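Local coordinates for protein Non-ribosomal peptide synthetase (Methanobrevibacter ruminantium, PDB 6VTJ) that probably carries a peptide on the phosphopantetheine arm of its carrier domain and releases it by NAD(P)H-dependent reduction of the thioester, at residues N320-Y325 / D335-L340. Sequence-based numbering, arbitrary orientation.
With PNS (4'-phosphopantetheine), chain B.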
loop_
_atom_site.group_PDB
_atom_site.type_symbol
_atom_site.label_atom_id
_atom_site.label_comp_id
_atom_site.label_asym_id
_atom_site.label_seq_id
_atom_site.Cartn_x
_atom_site.Cartn_y
_atom_site.Cartn_z
ATOM N N ASN A 320 -5.081 -3.431 -4.981
ATOM C CA ASN A 320 -4.315 -4.633 -4.635
ATOM C C ASN A 320 -3.337 -4.919 -5.774
ATOM O O ASN A 320 -3.673 -5.592 -6.754
ATOM C CB ASN A 320 -5.280 -5.791 -4.389
ATOM C CG ASN A 320 -4.580 -7.101 -4.013
ATOM O OD1 ASN A 320 -3.524 -7.114 -3.378
ATOM N ND2 ASN A 320 -5.193 -8.210 -4.393
ATOM N N LEU A 321 -2.100 -4.424 -5.628
ATOM C CA LEU A 321 -1.094 -4.463 -6.689
ATOM C C LEU A 321 -0.540 -5.878 -6.839
ATOM O O LEU A 321 0.237 -6.340 -5.993
ATOM C CB LEU A 321 0.030 -3.474 -6.393
ATOM C CG LEU A 321 -0.381 -2.004 -6.307
ATOM C CD1 LEU A 321 0.839 -1.133 -6.145
ATOM C CD2 LEU A 321 -1.178 -1.576 -7.536
ATOM N N MET A 322 -0.863 -6.530 -7.951
ATOM C CA MET A 322 -0.573 -7.947 -8.142
ATOM C C MET A 322 0.329 -8.169 -9.360
ATOM O O MET A 322 0.697 -7.239 -10.084
ATOM C CB MET A 322 -1.884 -8.733 -8.268
ATOM C CG MET A 322 -2.553 -8.954 -6.900
ATOM S SD MET A 322 -1.631 -10.134 -5.890
ATOM C CE MET A 322 -0.877 -9.147 -4.567
ATOM N N SER A 323 0.657 -9.437 -9.585
ATOM C CA SER A 323 1.646 -9.834 -10.582
ATOM C C SER A 323 1.220 -9.460 -11.996
ATOM O O SER A 323 0.026 -9.348 -12.307
ATOM C CB SER A 323 1.871 -11.344 -10.512
ATOM O OG SER A 323 1.926 -11.742 -9.164
ATOM N N ARG A 324 2.227 -9.297 -12.859
ATOM C CA ARG A 324 1.993 -8.954 -14.259
ATOM C C ARG A 324 0.993 -9.902 -14.896
ATOM O O ARG A 324 1.025 -11.120 -14.673
ATOM C CB ARG A 324 3.294 -8.987 -15.067
ATOM C CG ARG A 324 4.233 -7.845 -14.759
ATOM C CD ARG A 324 5.209 -7.588 -15.887
ATOM N NE ARG A 324 6.192 -8.663 -16.064
ATOM C CZ ARG A 324 7.483 -8.559 -15.756
ATOM N NH1 ARG A 324 7.944 -7.436 -15.226
ATOM N NH2 ARG A 324 8.318 -9.578 -15.967
ATOM N N TYR A 325 0.100 -9.320 -15.690
ATOM C CA TYR A 325 -0.821 -10.119 -16.488
ATOM C C TYR A 325 -0.078 -10.962 -17.519
ATOM O O TYR A 325 -0.443 -12.123 -17.769
ATOM C CB TYR A 325 -1.827 -9.200 -17.179
ATOM C CG TYR A 325 -2.869 -9.954 -17.969
ATOM C CD1 TYR A 325 -3.863 -10.679 -17.320
ATOM C CD2 TYR A 325 -2.862 -9.951 -19.359
ATOM C CE1 TYR A 325 -4.834 -11.385 -18.047
ATOM C CE2 TYR A 325 -3.830 -10.649 -20.093
ATOM C CZ TYR A 325 -4.810 -11.355 -19.436
ATOM O OH TYR A 325 -5.770 -12.038 -20.157
ATOM N N ASP A 335 7.815 -11.782 -0.443
ATOM C CA ASP A 335 7.443 -12.372 0.837
ATOM C C ASP A 335 6.653 -11.428 1.730
ATOM O O ASP A 335 6.074 -11.888 2.718
ATOM C CB ASP A 335 8.699 -12.837 1.582
ATOM C CG ASP A 335 9.338 -14.051 0.949
ATOM O OD1 ASP A 335 8.684 -14.710 0.119
ATOM O OD2 ASP A 335 10.503 -14.346 1.282
ATOM N N THR A 336 6.592 -10.139 1.402
ATOM C CA THR A 336 6.063 -9.109 2.292
ATOM C C THR A 336 4.629 -8.677 1.996
ATOM O O THR A 336 4.109 -7.796 2.695
ATOM C CB THR A 336 6.971 -7.885 2.218
ATOM O OG1 THR A 336 6.903 -7.339 0.891
ATOM C CG2 THR A 336 8.405 -8.289 2.513
ATOM N N ASN A 337 3.988 -9.240 0.976
ATOM C CA ASN A 337 2.636 -8.833 0.606
ATOM C C ASN A 337 1.596 -9.437 1.547
ATOM O O ASN A 337 1.543 -10.660 1.708
ATOM C CB ASN A 337 2.327 -9.267 -0.828
ATOM C CG ASN A 337 1.045 -8.680 -1.325
ATOM O OD1 ASN A 337 -0.020 -9.307 -1.234
ATOM N ND2 ASN A 337 1.115 -7.439 -1.821
ATOM N N ALA A 338 0.708 -8.591 2.096
ATOM C CA ALA A 338 -0.263 -9.061 3.082
ATOM C C ALA A 338 -1.369 -9.910 2.456
ATOM O O ALA A 338 -1.777 -10.929 3.034
ATOM C CB ALA A 338 -0.861 -7.873 3.844
ATOM N N PHE A 339 -1.881 -9.512 1.290
ATOM C CA PHE A 339 -2.901 -10.315 0.615
ATOM C C PHE A 339 -2.384 -11.720 0.312
ATOM O O PHE A 339 -3.059 -12.725 0.585
ATOM C CB PHE A 339 -3.340 -9.597 -0.667
ATOM C CG PHE A 339 -4.180 -10.435 -1.596
ATOM C CD1 PHE A 339 -5.515 -10.658 -1.333
ATOM C CD2 PHE A 339 -3.635 -10.982 -2.742
ATOM C CE1 PHE A 339 -6.284 -11.422 -2.195
ATOM C CE2 PHE A 339 -4.397 -11.737 -3.590
ATOM C CZ PHE A 339 -5.729 -11.949 -3.319
ATOM N N LEU A 340 -1.174 -11.813 -0.238
ATOM C CA LEU A 340 -0.632 -13.128 -0.555
ATOM C C LEU A 340 -0.302 -13.917 0.707
ATOM O O LEU A 340 -0.464 -15.128 0.716
ATOM C CB LEU A 340 0.600 -13.002 -1.457
ATOM C CG LEU A 340 0.299 -12.569 -2.903
ATOM C CD1 LEU A 340 1.568 -12.233 -3.648
ATOM C CD2 LEU A 340 -0.477 -13.598 -3.671
HETATM O O23 PNS B . 8.817 -4.052 9.539
HETATM P P24 PNS B . 8.403 -5.442 9.387
HETATM O O26 PNS B . 9.218 -6.283 8.556
HETATM O O27 PNS B . 7.089 -5.363 8.598
HETATM C C28 PNS B . 6.185 -6.426 8.531
HETATM C C29 PNS B . 4.825 -6.012 7.994
HETATM C C30 PNS B . 3.974 -7.244 7.881
HETATM C C31 PNS B . 4.158 -5.065 8.975
HETATM C C32 PNS B . 5.003 -5.388 6.594
HETATM O O33 PNS B . 5.847 -6.216 5.842
HETATM C C34 PNS B . 3.689 -5.138 5.876
HETATM O O35 PNS B . 2.936 -4.338 6.334
HETATM N N36 PNS B . 3.425 -5.816 4.760
HETATM C C37 PNS B . 2.268 -5.660 3.939
HETATM C C38 PNS B . 2.408 -4.596 2.877
HETATM C C39 PNS B . 1.310 -4.661 1.867
HETATM O O40 PNS B . 0.891 -5.693 1.464
HETATM N N41 PNS B . 0.867 -3.515 1.464
HETATM O O HOH W 1 -1.497 -5.929 -2.130
#
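Met-322 and Asn-320 reach from the end of strand 313-322 to Phe-339, in the first turn of helix 338-349. The strand belongs to the largely parallel sheet of a Rossmann-type reductase domain. The helix start borders the phosphopantetheine pocket.

Asn-320 turns its ND2 end over one face of the Phe-339 ring, while OD1 sits near Phe-339 CB. Asn-320 ND2 is 3.5 Å above the plane of the Phe-339 ring, over its centre. Amide and ring planes are 71° apart, so the amide stands steeply on the ring rather than stacking flat. CG of Asn-320 is anti to the backbone N (chi1 -180°), which brings the amide to the ring.

Met-322 makes a Met-aromatic contact with the same ring. Met-322 SD is 4.9 Å from the Phe-339 ring centroid and approaches obliquely. Bends at chi2 and chi3 fold the chain, and Met-322 CE comes within 3.8 Å of Phe-339 CD2. The same Met-322 CE also packs on Leu-340 CG at 4.0 Å and meets Asn-337 OD1. Met-363 of strand 360-365 touches Asn-320, Met-322 and Phe-339.

Asn-337 is the N-cap of the helix. Leu-340 N donates to a lone pair of Asn-337 OD1, within the plane of the amide carbonyl, with an N-H...O angle of 162°. The capping bond and a water on ND2 help hold the amide's orientation. The water also donates to Asn-320 OD1 and so links the two segments.

The residues on either side of the cap hold the phosphopantetheine. Thr-336 O accepts a weak bond from PNS N36. Ala-338 N gives a nearly straight bond to PNS O40, 3.0 Å long.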